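Local coordinates for putative lipoprotein (Parabacteroides distasonis, PDB 4FVS) that probably binds lipid or another hydrophobic molecule, being a putative exported lipoprotein of a family related to the LolA and LolB lipoprotein carriers, at residues D3-F8 against Y105-A110; G44-A49 against K67-N72; R144-T149 against A162-N167; P189-V194 against T209-L214. All blocks are in the same frame, centred on the assembly; numbering follows the deposited sequence.

Contact 1 of 4, residues D3-F8 against Y105-A110; sequences DCTFFF and YPNPYA
Two loop turns meet here: an inverse gamma turn centred on Phe7, in the N-terminal segment 3-8, and an Asx turn begun by Asn107, in the loop that follows strand 102-104. The phenyl ring of Phe7 carries most of the packing. With CG anti to the carbonyl carbon (chi1 -65°), the ring reaches across to segment 105-110, and its outer edge is applied to Asn107: CB of Asn107 lies in the plane of the ring, 3.7 Å from CE2 of Phe7, and OD1 of Asn107 sits near that plane, 3.6 Å from CZ of Phe7. CZ of Phe7 also lies 4.3 Å from CD of Pro108, and CD2 of Phe7 packs against CB of Tyr105. The Asn107 amide plane is turned 67° from the ring. OD1 of Asn107 is held from within its own loop, accepting from the backbone N of Tyr109 at 3.1 Å, with the donor well above the carbonyl plane. ND2 of Asn107 lies 2.8 Å from OG1 of Thr5, but the angle is too poor for a hydrogen bond; instead ND2 donates to a water at 3.2 Å, and that water also accepts a weak bond from the backbone N of Thr5. The join is thus an aromatic edge bordered by a solvent-mediated bridge. Around it, Tyr187 of strand 179-188 meets the rings of both Phe7 and Tyr105 edge-to-face, Phe6 and Phe8 pack on strands 44-54 and 60-71, and Cys4 is disulfide-bonded to Cys70 of strand 60-71.

Contact 2 of 4, residues G44-A49 against K67-N72; sequences GQEVEA and KAYCQN
Segments 44-49 and 67-72 pair as neighbouring antiparallel strands of a beta hairpin, their axes 4.5 Å apart and running at 179° to each other. Val47 and Ala68 form a hydrogen-bonded pair, Val47 N giving to Ala68 O at 2.7 Å and Ala68 N returning to Val47 O at 2.9 Å. Farther along, Cys70 N binds Gln45 O at 2.8 Å in a nearly straight bond. Glu46 with Tyr69 and Glu48 with Lys67 are non-hydrogen-bonded pairs, and all four side chains stand on one face, where the charges gather. Lys67, extended beyond CG, slants across the strand gap to the diagonal neighbour Glu46, and its NZ makes a salt bridge with OE2 of Glu46 at 3.0 Å. NZ comes from above the carboxylate, 69° out of its plane. Directly opposite, the aliphatic part of Lys67 runs past the Glu48 carboxylate, CE lying 3.2 Å from OE1 of Glu48, while the charged ends remain beyond salt-bridge range. Replacing Lys67 by a methionine would probably leave the two glutamates facing each other without the cation between them, and free the Glu46 carboxylate to turn. Tyr69 runs alongside Glu46, its CB 4.0 Å from CG of Glu46. Val47 and Ala68 occupy the other, apolar face, under Phe6 and Phe8 of the N-terminal segment. Strand 27-41 flanks the pair through backbone bonds to Glu46 and Glu48, and strand 74-78 lies on the far side, where Phe76 meets the Tyr69 ring.

Contact 3 of 4, residues R144-T149 against A162-N167; sequences REFIKT and AKVKYN
A classic beta bulge interrupts this antiparallel hairpin of strands 132-154 and 157-171: Ile147 and Lys148 both face Lys163, whose O takes the N-H of Ile147 at 2.8 Å and, weakly, that of Lys148. The extra residue turns the Ile147 side chain toward the partner strand. With CG1 anti to its carbonyl carbon (chi1 -54°), it lies obliquely between two lysines: CD1 of Ile147 is 3.7 Å from CB of Lys165, and CG2 of Ile147 is 4.0 Å from CD of Lys163. An alanine at Ile147 would remove this wedge and is likely to open a gap between the aliphatic stems of Lys163 and Lys165, leaving both freer to move. Lys148 lies alongside Lys163, both extended and pointing the same way, with CE of Lys148 4.0 Å from CD of Lys163. Their like charges are close, but Lys163 also makes a cation-pi contact with Tyr184, and Lys148 has a long, weak ion pair with Glu150. Glu145 similarly runs alongside Lys165, the charged ends too far apart for a salt bridge. Phe146 occupies the opposite face with Val164, Ala162 and Thr149. Leaning forward along its own strand, CG anti to the backbone N (chi1 175°), it offers its ring edge to the other strand: CE1 of Phe146 is 4.2 Å from CB of Ala162, and CD1 of Phe146 is 4.3 Å from CG2 of Val164. Pro108 packs against the same patch. One face of the Phe146 ring is covered from within its own strand, the backbone N of Lys148 standing 3.9 Å above the ring centre.

Contact 4 of 4, residues P189-V194 against T209-L214; sequences PNVGLV and TVLEEL
The chain turns a corner at Val194, and just there its carbonyl O accepts from the backbone N of Leu211 at 2.9 Å, the sole direct hydrogen bond between segments 189-194 and 209-214. CA of Val210 adds a C-H...O contact to the same oxygen. Before the corner the two segments diverge, and contact passes mainly to side chains. Val191 divides its two methyls between two leucines: CG1 of Val191 touches CD2 of Leu211 at 3.5 Å, and CG2 of Val191 touches CD2 of Leu214 at 3.8 Å. Both leucines have CG anti to the backbone N (chi1 176° and 175°), which extends their branches toward Val191. Phe159 of strand 157-171 packs on Val191, Val194 and Leu211, while Trp16 of strand 15-22 packs on both leucines. Val191 and Gly192, both facing Ser188, form a classic beta bulge on the chain leading to the corner. One backbone bond beside a cluster of branched aliphatic side chains implies that this end of the hairpin is held mainly by apolar packing, consistent with the greasy interior expected of a LolA/LolB-like fold.

In the fold
Contact 1 is the hub: it touches each of the other three, whereas contacts 2, 3 and 4 do not touch one another. The Cys4 SG to Cys70 SG disulfide, 2.0 Å, ties it to contact 2, whose centre is 12 Å away. Pro108 of contact 1 lodges against contact 3, its CG 3.4 Å from CG2 of Thr149, and Phe6 O reaches Asn190 N of contact 4 at 2.7 Å, a probable hydrogen bond. Contacts 2 and 3 are the most separated, their centres 22 Å apart. The loops of contact 1 therefore knit together hairpins lying far apart around the antiparallel strands. No ligand marks a pocket, so any lipid site remains an inference from the family.

Contact 1 of 4, residues D3-F8 against Y105-A110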
loop_
_atom_site.group_PDB
_atom_site.type_symbol
_atom_site.label_atom_id
_atom_site.label_comp_id
_atom_site.label_asym_id
_atom_site.label_seq_id
_atom_site.Cartn_x
_atom_site.Cartn_y
_atom_site.Cartn_z
ATOM N N ASP A 3 9.029 17.059 -14.429
ATOM C CA ASP A 3 9.509 15.728 -14.032
ATOM C C ASP A 3 8.890 15.285 -12.724
ATOM O O ASP A 3 8.881 16.037 -11.739
ATOM C CB ASP A 3 11.046 15.693 -13.899
ATOM C CG ASP A 3 11.827 16.054 -15.154
ATOM O OD1 ASP A 3 11.716 15.311 -16.156
ATOM O OD2 ASP A 3 12.600 17.045 -15.112
ATOM N N CYS A 4 8.336 14.063 -12.738
ATOM C CA CYS A 4 7.692 13.410 -11.598
ATOM C C CYS A 4 7.709 11.898 -11.818
ATOM O O CYS A 4 7.075 11.404 -12.758
ATOM C CB CYS A 4 6.269 13.937 -11.382
ATOM S SG CYS A 4 5.465 13.352 -9.855
ATOM N N THR A 5 8.473 11.170 -10.967
ATOM C CA THR A 5 8.564 9.707 -10.964
ATOM C C THR A 5 7.266 9.163 -10.362
ATOM O O THR A 5 6.868 9.575 -9.266
ATOM C CB THR A 5 9.805 9.239 -10.212
ATOM O OG1 THR A 5 10.941 9.950 -10.687
ATOM C CG2 THR A 5 10.045 7.755 -10.346
ATOM N N PHE A 6 6.583 8.281 -11.113
ATOM C CA PHE A 6 5.304 7.701 -10.749
ATOM C C PHE A 6 5.527 6.328 -10.108
ATOM O O PHE A 6 5.917 5.383 -10.793
ATOM C CB PHE A 6 4.423 7.613 -12.003
ATOM C CG PHE A 6 2.946 7.742 -11.751
ATOM C CD1 PHE A 6 2.345 8.987 -11.696
ATOM C CD2 PHE A 6 2.143 6.613 -11.613
ATOM C CE1 PHE A 6 0.972 9.103 -11.479
ATOM C CE2 PHE A 6 0.771 6.733 -11.395
ATOM C CZ PHE A 6 0.198 7.974 -11.328
ATOM N N PHE A 7 5.294 6.216 -8.787
ATOM C CA PHE A 7 5.495 4.960 -8.072
ATOM C C PHE A 7 4.203 4.119 -8.080
ATOM O O PHE A 7 3.669 3.769 -7.026
ATOM C CB PHE A 7 5.999 5.219 -6.646
ATOM C CG PHE A 7 7.362 5.862 -6.639
ATOM C CD1 PHE A 7 8.495 5.129 -6.968
ATOM C CD2 PHE A 7 7.509 7.210 -6.334
ATOM C CE1 PHE A 7 9.750 5.723 -6.974
ATOM C CE2 PHE A 7 8.768 7.804 -6.347
ATOM C CZ PHE A 7 9.883 7.052 -6.664
ATOM N N PHE A 8 3.720 3.783 -9.287
ATOM C CA PHE A 8 2.517 2.997 -9.519
ATOM C C PHE A 8 2.381 2.712 -11.005
ATOM O O PHE A 8 2.833 3.554 -11.776
ATOM C CB PHE A 8 1.301 3.775 -9.000
ATOM C CG PHE A 8 0.038 2.981 -8.753
ATOM C CD1 PHE A 8 -0.065 2.128 -7.657
ATOM C CD2 PHE A 8 -1.067 3.133 -9.578
ATOM C CE1 PHE A 8 -1.228 1.405 -7.424
ATOM C CE2 PHE A 8 -2.238 2.422 -9.331
ATOM C CZ PHE A 8 -2.313 1.569 -8.250
ATOM N N TYR A 105 4.790 9.669 -1.577
ATOM C CA TYR A 105 5.829 8.673 -1.655
ATOM C C TYR A 105 7.048 9.383 -2.220
ATOM O O TYR A 105 7.084 9.724 -3.404
ATOM C CB TYR A 105 5.392 7.430 -2.461
ATOM C CG TYR A 105 4.502 6.504 -1.661
ATOM C CD1 TYR A 105 3.140 6.766 -1.511
ATOM C CD2 TYR A 105 5.023 5.388 -1.020
ATOM C CE1 TYR A 105 2.320 5.940 -0.744
ATOM C CE2 TYR A 105 4.213 4.554 -0.242
ATOM C CZ TYR A 105 2.861 4.837 -0.106
ATOM O OH TYR A 105 2.047 4.009 0.629
ATOM N N PRO A 106 8.022 9.719 -1.358
ATOM C CA PRO A 106 9.215 10.433 -1.836
ATOM C C PRO A 106 10.034 9.604 -2.835
ATOM O O PRO A 106 10.007 8.384 -2.798
ATOM C CB PRO A 106 10.011 10.693 -0.548
ATOM C CG PRO A 106 9.019 10.564 0.560
ATOM C CD PRO A 106 8.106 9.463 0.092
ATOM N N ASN A 107 10.705 10.285 -3.766
ATOM C CA ASN A 107 11.558 9.728 -4.808
ATOM C C ASN A 107 13.023 9.868 -4.386
ATOM O O ASN A 107 13.578 10.972 -4.426
ATOM C CB ASN A 107 11.291 10.440 -6.144
ATOM C CG ASN A 107 12.188 10.054 -7.302
ATOM O OD1 ASN A 107 12.832 8.990 -7.322
ATOM N ND2 ASN A 107 12.195 10.904 -8.322
ATOM N N PRO A 108 13.678 8.759 -4.006
ATOM C CA PRO A 108 15.073 8.856 -3.544
ATOM C C PRO A 108 16.091 8.952 -4.672
ATOM O O PRO A 108 17.288 9.172 -4.407
ATOM C CB PRO A 108 15.262 7.567 -2.775
ATOM C CG PRO A 108 14.354 6.614 -3.469
ATOM C CD PRO A 108 13.163 7.381 -3.903
ATOM N N TYR A 109 15.629 8.789 -5.922
ATOM C CA TYR A 109 16.498 8.818 -7.106
ATOM C C TYR A 109 16.591 10.220 -7.696
ATOM O O TYR A 109 17.495 10.488 -8.483
ATOM C CB TYR A 109 16.006 7.830 -8.166
ATOM C CG TYR A 109 15.772 6.442 -7.610
ATOM C CD1 TYR A 109 16.838 5.593 -7.334
ATOM C CD2 TYR A 109 14.482 5.983 -7.330
ATOM C CE1 TYR A 109 16.632 4.312 -6.830
ATOM C CE2 TYR A 109 14.266 4.709 -6.805
ATOM C CZ TYR A 109 15.348 3.876 -6.563
ATOM O OH TYR A 109 15.205 2.601 -6.079
ATOM N N ALA A 110 15.687 11.116 -7.275
ATOM C CA ALA A 110 15.594 12.512 -7.700
ATOM C C ALA A 110 16.851 13.280 -7.411
ATOM O O ALA A 110 17.603 12.954 -6.480
ATOM C CB ALA A 110 14.431 13.190 -6.994
HETATM O O HOH W 1 10.508 13.338 -9.534
#

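Contact 2 of 4, residues G44-A49 against K67-N72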
loop_
_atom_site.group_PDB
_atom_site.type_symbol
_atom_site.label_atom_id
_atom_site.label_comp_id
_atom_site.label_asym_id
_atom_site.label_seq_id
_atom_site.Cartn_x
_atom_site.Cartn_y
_atom_site.Cartn_z
ATOM N N GLY A 44 0.287 17.288 -13.631
ATOM C CA GLY A 44 0.852 15.946 -13.544
ATOM C C GLY A 44 -0.118 14.879 -14.012
ATOM O O GLY A 44 -1.191 15.194 -14.524
ATOM N N GLN A 45 0.247 13.614 -13.839
ATOM C CA GLN A 45 -0.570 12.487 -14.289
ATOM C C GLN A 45 -1.488 11.975 -13.194
ATOM O O GLN A 45 -1.126 12.040 -12.029
ATOM C CB GLN A 45 0.354 11.350 -14.740
ATOM C CG GLN A 45 -0.291 10.357 -15.693
ATOM C CD GLN A 45 0.687 9.323 -16.168
ATOM O OE1 GLN A 45 0.771 9.024 -17.368
ATOM N NE2 GLN A 45 1.454 8.758 -15.241
ATOM N N GLU A 46 -2.655 11.431 -13.568
ATOM C CA GLU A 46 -3.602 10.810 -12.640
ATOM C C GLU A 46 -3.932 9.410 -13.156
ATOM O O GLU A 46 -4.136 9.237 -14.355
ATOM C CB GLU A 46 -4.863 11.669 -12.460
ATOM C CG GLU A 46 -5.689 11.286 -11.241
ATOM C CD GLU A 46 -6.630 12.340 -10.673
ATOM O OE1 GLU A 46 -6.824 13.396 -11.321
ATOM O OE2 GLU A 46 -7.166 12.109 -9.564
ATOM N N VAL A 47 -3.904 8.402 -12.279
ATOM C CA VAL A 47 -4.172 7.005 -12.653
ATOM C C VAL A 47 -5.234 6.426 -11.719
ATOM O O VAL A 47 -5.159 6.620 -10.504
ATOM C CB VAL A 47 -2.876 6.139 -12.652
ATOM C CG1 VAL A 47 -3.183 4.645 -12.727
ATOM C CG2 VAL A 47 -1.949 6.535 -13.791
ATOM N N GLU A 48 -6.224 5.725 -12.292
ATOM C CA GLU A 48 -7.262 5.049 -11.531
ATOM C C GLU A 48 -7.184 3.539 -11.839
ATOM O O GLU A 48 -7.289 3.137 -12.995
ATOM C CB GLU A 48 -8.665 5.632 -11.820
ATOM C CG GLU A 48 -9.712 5.100 -10.852
ATOM C CD GLU A 48 -11.107 5.670 -10.816
ATOM O OE1 GLU A 48 -11.235 6.725 -10.164
ATOM O OE2 GLU A 48 -12.070 4.917 -11.100
ATOM N N ALA A 49 -6.980 2.722 -10.810
ATOM C CA ALA A 49 -6.892 1.277 -10.952
ATOM C C ALA A 49 -7.955 0.551 -10.132
ATOM O O ALA A 49 -8.332 1.030 -9.063
ATOM C CB ALA A 49 -5.520 0.805 -10.525
ATOM N N LYS A 67 -6.745 5.445 -6.495
ATOM C CA LYS A 67 -6.238 6.552 -7.312
ATOM C C LYS A 67 -4.790 6.883 -6.935
ATOM O O LYS A 67 -4.398 6.761 -5.785
ATOM C CB LYS A 67 -7.125 7.800 -7.203
ATOM C CG LYS A 67 -8.234 7.865 -8.238
ATOM C CD LYS A 67 -8.732 9.298 -8.432
ATOM C CE LYS A 67 -9.621 9.455 -9.654
ATOM N NZ LYS A 67 -9.923 10.877 -9.961
ATOM N N ALA A 68 -3.994 7.219 -7.935
ATOM C CA ALA A 68 -2.595 7.624 -7.811
ATOM C C ALA A 68 -2.367 8.825 -8.681
ATOM O O ALA A 68 -2.911 8.874 -9.789
ATOM C CB ALA A 68 -1.659 6.491 -8.215
ATOM N N TYR A 69 -1.593 9.811 -8.204
ATOM C CA TYR A 69 -1.350 10.988 -9.036
ATOM C C TYR A 69 -0.040 11.706 -8.715
ATOM O O TYR A 69 0.525 11.546 -7.637
ATOM C CB TYR A 69 -2.520 12.000 -8.929
ATOM C CG TYR A 69 -2.807 12.458 -7.522
ATOM C CD1 TYR A 69 -2.122 13.537 -6.968
ATOM C CD2 TYR A 69 -3.791 11.844 -6.755
ATOM C CE1 TYR A 69 -2.380 13.969 -5.669
ATOM C CE2 TYR A 69 -4.059 12.265 -5.453
ATOM C CZ TYR A 69 -3.337 13.320 -4.907
ATOM O OH TYR A 69 -3.579 13.758 -3.623
ATOM N N CYS A 70 0.416 12.490 -9.702
ATOM C CA CYS A 70 1.524 13.437 -9.667
ATOM C C CYS A 70 0.947 14.841 -9.670
ATOM O O CYS A 70 0.094 15.150 -10.506
ATOM C CB CYS A 70 2.486 13.238 -10.835
ATOM S SG CYS A 70 3.903 12.174 -10.461
ATOM N N GLN A 71 1.387 15.684 -8.743
ATOM C CA GLN A 71 0.978 17.077 -8.678
ATOM C C GLN A 71 2.182 17.852 -8.382
ATOM O O GLN A 71 2.747 17.722 -7.302
ATOM C CB GLN A 71 -0.131 17.357 -7.641
ATOM C CG GLN A 71 -1.544 16.939 -8.046
ATOM C CD GLN A 71 -2.454 18.117 -8.267
ATOM O OE1 GLN A 71 -2.128 19.060 -9.002
ATOM N NE2 GLN A 71 -3.638 18.067 -7.661
ATOM N N ASN A 72 2.635 18.586 -9.377
ATOM C CA ASN A 72 3.747 19.527 -9.327
ATOM C C ASN A 72 5.020 18.893 -8.733
ATOM O O ASN A 72 5.617 19.424 -7.792
ATOM C CB ASN A 72 3.351 20.797 -8.552
ATOM C CG ASN A 72 2.159 21.507 -9.143
ATOM O OD1 ASN A 72 1.967 21.568 -10.370
ATOM N ND2 ASN A 72 1.326 22.053 -8.275
#

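Contact 3 of 4, residues R144-T149 against A162-N167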
loop_
_atom_site.group_PDB
_atom_site.type_symbol
_atom_site.label_atom_id
_atom_site.label_comp_id
_atom_site.label_asym_id
_atom_site.label_seq_id
_atom_site.Cartn_x
_atom_site.Cartn_y
_atom_site.Cartn_z
ATOM N N ARG A 144 6.693 7.881 9.516
ATOM C CA ARG A 144 7.206 7.299 8.280
ATOM C C ARG A 144 8.622 7.763 8.063
ATOM O O ARG A 144 8.881 8.954 8.206
ATOM C CB ARG A 144 6.318 7.669 7.074
ATOM C CG ARG A 144 4.866 7.206 7.183
ATOM C CD ARG A 144 4.011 7.729 6.043
ATOM N NE ARG A 144 4.342 7.176 4.720
ATOM C CZ ARG A 144 4.264 7.863 3.585
ATOM N NH1 ARG A 144 3.893 9.133 3.598
ATOM N NH2 ARG A 144 4.579 7.293 2.434
ATOM N N GLU A 145 9.547 6.850 7.763
ATOM C CA GLU A 145 10.939 7.237 7.529
ATOM C C GLU A 145 11.552 6.450 6.373
ATOM O O GLU A 145 11.197 5.315 6.150
ATOM C CB GLU A 145 11.819 7.100 8.787
ATOM C CG GLU A 145 11.930 5.704 9.369
ATOM C CD GLU A 145 12.976 5.560 10.456
ATOM O OE1 GLU A 145 14.166 5.856 10.192
ATOM O OE2 GLU A 145 12.610 5.076 11.550
ATOM N N PHE A 146 12.465 7.074 5.641
ATOM C CA PHE A 146 13.218 6.482 4.553
ATOM C C PHE A 146 14.394 5.708 5.138
ATOM O O PHE A 146 15.183 6.273 5.913
ATOM C CB PHE A 146 13.703 7.587 3.587
ATOM C CG PHE A 146 14.607 7.087 2.489
ATOM C CD1 PHE A 146 14.089 6.364 1.415
ATOM C CD2 PHE A 146 15.984 7.262 2.568
ATOM C CE1 PHE A 146 14.924 5.875 0.411
ATOM C CE2 PHE A 146 16.825 6.762 1.572
ATOM C CZ PHE A 146 16.287 6.088 0.491
ATOM N N ILE A 147 14.529 4.424 4.740
ATOM C CA ILE A 147 15.595 3.559 5.240
ATOM C C ILE A 147 16.793 3.591 4.272
ATOM O O ILE A 147 17.868 4.085 4.632
ATOM C CB ILE A 147 15.064 2.116 5.482
ATOM C CG1 ILE A 147 13.816 2.105 6.402
ATOM C CG2 ILE A 147 16.165 1.194 6.010
ATOM C CD1 ILE A 147 13.979 2.923 7.794
ATOM N N LYS A 148 16.590 3.096 3.048
ATOM C CA LYS A 148 17.595 2.980 2.003
ATOM C C LYS A 148 16.911 2.618 0.692
ATOM O O LYS A 148 15.703 2.340 0.681
ATOM C CB LYS A 148 18.619 1.873 2.405
ATOM C CG LYS A 148 18.039 0.421 2.387
ATOM C CD LYS A 148 18.832 -0.626 3.173
ATOM C CE LYS A 148 18.013 -1.875 3.424
ATOM N NZ LYS A 148 18.823 -2.988 3.996
ATOM N N THR A 149 17.704 2.520 -0.391
ATOM C CA THR A 149 17.286 2.025 -1.699
ATOM C C THR A 149 17.956 0.718 -1.930
ATOM O O THR A 149 19.181 0.630 -1.738
ATOM C CB THR A 149 17.595 3.004 -2.839
ATOM O OG1 THR A 149 19.001 3.292 -2.909
ATOM C CG2 THR A 149 16.751 4.243 -2.775
ATOM N N ALA A 162 12.808 1.735 -3.118
ATOM C CA ALA A 162 12.946 2.580 -1.970
ATOM C C ALA A 162 12.306 1.845 -0.829
ATOM O O ALA A 162 11.213 1.304 -1.004
ATOM C CB ALA A 162 12.270 3.912 -2.223
ATOM N N LYS A 163 13.021 1.712 0.285
ATOM C CA LYS A 163 12.533 1.026 1.476
ATOM C C LYS A 163 12.241 2.074 2.500
ATOM O O LYS A 163 13.106 2.881 2.865
ATOM C CB LYS A 163 13.529 -0.040 1.990
ATOM C CG LYS A 163 12.983 -0.930 3.112
ATOM C CD LYS A 163 14.096 -1.530 3.924
ATOM C CE LYS A 163 13.539 -2.463 4.949
ATOM N NZ LYS A 163 14.566 -3.419 5.454
ATOM N N VAL A 164 10.986 2.082 2.923
ATOM C CA VAL A 164 10.388 3.035 3.860
ATOM C C VAL A 164 9.711 2.285 5.003
ATOM O O VAL A 164 9.042 1.275 4.769
ATOM C CB VAL A 164 9.385 3.949 3.095
ATOM C CG1 VAL A 164 8.450 4.677 4.044
ATOM C CG2 VAL A 164 10.112 4.955 2.206
ATOM N N LYS A 165 9.928 2.758 6.231
ATOM C CA LYS A 165 9.343 2.218 7.463
ATOM C C LYS A 165 8.210 3.130 7.913
ATOM O O LYS A 165 8.271 4.334 7.670
ATOM C CB LYS A 165 10.423 2.090 8.576
ATOM C CG LYS A 165 9.921 1.544 9.918
ATOM C CD LYS A 165 11.032 1.482 10.959
ATOM C CE LYS A 165 10.533 1.257 12.370
ATOM N NZ LYS A 165 11.660 1.027 13.310
ATOM N N TYR A 166 7.191 2.571 8.573
ATOM C CA TYR A 166 6.063 3.325 9.153
ATOM C C TYR A 166 5.670 2.657 10.467
ATOM O O TYR A 166 5.892 1.462 10.618
ATOM C CB TYR A 166 4.857 3.405 8.182
ATOM C CG TYR A 166 4.204 2.053 7.922
ATOM C CD1 TYR A 166 3.259 1.524 8.813
ATOM C CD2 TYR A 166 4.575 1.272 6.827
ATOM C CE1 TYR A 166 2.751 0.231 8.652
ATOM C CE2 TYR A 166 4.050 -0.016 6.641
ATOM C CZ TYR A 166 3.147 -0.536 7.564
ATOM O OH TYR A 166 2.652 -1.811 7.420
ATOM N N ASN A 167 5.097 3.411 11.402
ATOM C CA ASN A 167 4.524 2.881 12.638
ATOM C C ASN A 167 3.020 2.827 12.464
ATOM O O ASN A 167 2.446 3.677 11.766
ATOM C CB ASN A 167 4.904 3.700 13.867
ATOM C CG ASN A 167 6.325 3.568 14.338
ATOM O OD1 ASN A 167 7.005 2.572 14.162
ATOM N ND2 ASN A 167 6.764 4.560 15.048
#

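Contact 4 of 4, residues P189-V194 against T209-L214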
loop_
_atom_site.group_PDB
_atom_site.type_symbol
_atom_site.label_atom_id
_atom_site.label_comp_id
_atom_site.label_asym_id
_atom_site.label_seq_id
_atom_site.Cartn_x
_atom_site.Cartn_y
_atom_site.Cartn_z
ATOM N N PRO A 189 9.655 2.574 -9.277
ATOM C CA PRO A 189 8.982 3.394 -10.295
ATOM C C PRO A 189 8.184 2.572 -11.304
ATOM O O PRO A 189 8.634 1.501 -11.726
ATOM C CB PRO A 189 10.144 4.086 -10.997
ATOM C CG PRO A 189 11.237 4.096 -10.008
ATOM C CD PRO A 189 11.117 2.797 -9.314
ATOM N N ASN A 190 6.975 3.072 -11.644
ATOM C CA ASN A 190 5.996 2.543 -12.609
ATOM C C ASN A 190 5.522 1.127 -12.233
ATOM O O ASN A 190 4.972 0.416 -13.077
ATOM C CB ASN A 190 6.588 2.560 -14.027
ATOM C CG ASN A 190 7.131 3.902 -14.427
ATOM O OD1 ASN A 190 6.469 4.938 -14.295
ATOM N ND2 ASN A 190 8.359 3.909 -14.911
ATOM N N VAL A 191 5.706 0.743 -10.963
ATOM C CA VAL A 191 5.328 -0.563 -10.414
ATOM C C VAL A 191 4.537 -0.376 -9.107
ATOM O O VAL A 191 3.515 -1.041 -8.893
ATOM C CB VAL A 191 6.575 -1.462 -10.197
ATOM C CG1 VAL A 191 6.236 -2.708 -9.393
ATOM C CG2 VAL A 191 7.215 -1.844 -11.526
ATOM N N GLY A 192 5.034 0.524 -8.247
ATOM C CA GLY A 192 4.466 0.747 -6.932
ATOM C C GLY A 192 5.054 -0.254 -5.972
ATOM O O GLY A 192 6.250 -0.517 -6.047
ATOM N N LEU A 193 4.222 -0.849 -5.103
ATOM C CA LEU A 193 4.658 -1.836 -4.111
ATOM C C LEU A 193 5.168 -3.121 -4.771
ATOM O O LEU A 193 4.431 -3.735 -5.539
ATOM C CB LEU A 193 3.527 -2.185 -3.107
ATOM C CG LEU A 193 3.050 -1.081 -2.206
ATOM C CD1 LEU A 193 1.874 -1.510 -1.388
ATOM C CD2 LEU A 193 4.166 -0.574 -1.297
ATOM N N VAL A 194 6.407 -3.527 -4.416
ATOM C CA VAL A 194 7.120 -4.733 -4.859
ATOM C C VAL A 194 7.109 -5.768 -3.701
ATOM O O VAL A 194 6.809 -6.962 -3.912
ATOM C CB VAL A 194 8.565 -4.391 -5.329
ATOM C CG1 VAL A 194 9.374 -5.639 -5.646
ATOM C CG2 VAL A 194 8.534 -3.455 -6.533
ATOM N N THR A 209 4.034 -9.287 1.839
ATOM C CA THR A 209 3.406 -9.371 0.515
ATOM C C THR A 209 4.512 -9.255 -0.540
ATOM O O THR A 209 5.544 -8.613 -0.298
ATOM C CB THR A 209 2.270 -8.342 0.290
ATOM O OG1 THR A 209 2.808 -7.097 -0.130
ATOM C CG2 THR A 209 1.326 -8.191 1.475
ATOM N N VAL A 210 4.309 -9.909 -1.690
ATOM C CA VAL A 210 5.249 -9.871 -2.799
ATOM C C VAL A 210 4.486 -9.703 -4.088
ATOM O O VAL A 210 3.383 -10.248 -4.218
ATOM C CB VAL A 210 6.220 -11.095 -2.904
ATOM C CG1 VAL A 210 7.317 -11.045 -1.872
ATOM C CG2 VAL A 210 5.487 -12.407 -2.801
ATOM N N LEU A 211 5.094 -8.946 -5.045
ATOM C CA LEU A 211 4.598 -8.768 -6.397
ATOM C C LEU A 211 4.979 -10.020 -7.173
ATOM O O LEU A 211 6.165 -10.337 -7.302
ATOM C CB LEU A 211 5.179 -7.497 -7.007
ATOM C CG LEU A 211 4.815 -7.217 -8.467
ATOM C CD1 LEU A 211 3.354 -6.787 -8.627
ATOM C CD2 LEU A 211 5.759 -6.201 -9.054
ATOM N N GLU A 212 3.982 -10.776 -7.626
ATOM C CA GLU A 212 4.237 -12.056 -8.300
ATOM C C GLU A 212 4.096 -11.968 -9.835
ATOM O O GLU A 212 4.773 -12.701 -10.542
ATOM C CB GLU A 212 3.279 -13.121 -7.762
ATOM C CG GLU A 212 3.315 -13.282 -6.250
ATOM C CD GLU A 212 3.921 -14.557 -5.704
ATOM O OE1 GLU A 212 4.052 -15.546 -6.465
ATOM O OE2 GLU A 212 4.204 -14.586 -4.487
ATOM N N GLU A 213 3.197 -11.119 -10.338
ATOM C CA GLU A 213 2.940 -10.961 -11.768
ATOM C C GLU A 213 2.776 -9.509 -12.128
ATOM O O GLU A 213 2.230 -8.740 -11.337
ATOM C CB GLU A 213 1.665 -11.714 -12.170
ATOM C CG GLU A 213 1.743 -13.227 -12.158
ATOM C CD GLU A 213 1.810 -13.805 -13.543
ATOM O OE1 GLU A 213 0.850 -13.616 -14.328
ATOM O OE2 GLU A 213 2.836 -14.452 -13.844
ATOM N N LEU A 214 3.216 -9.137 -13.342
ATOM C CA LEU A 214 3.058 -7.789 -13.890
ATOM C C LEU A 214 3.173 -7.865 -15.419
ATOM O O LEU A 214 4.243 -8.179 -15.937
ATOM C CB LEU A 214 4.061 -6.795 -13.275
ATOM C CG LEU A 214 4.084 -5.362 -13.832
ATOM C CD1 LEU A 214 2.822 -4.595 -13.497
ATOM C CD2 LEU A 214 5.263 -4.620 -13.294
#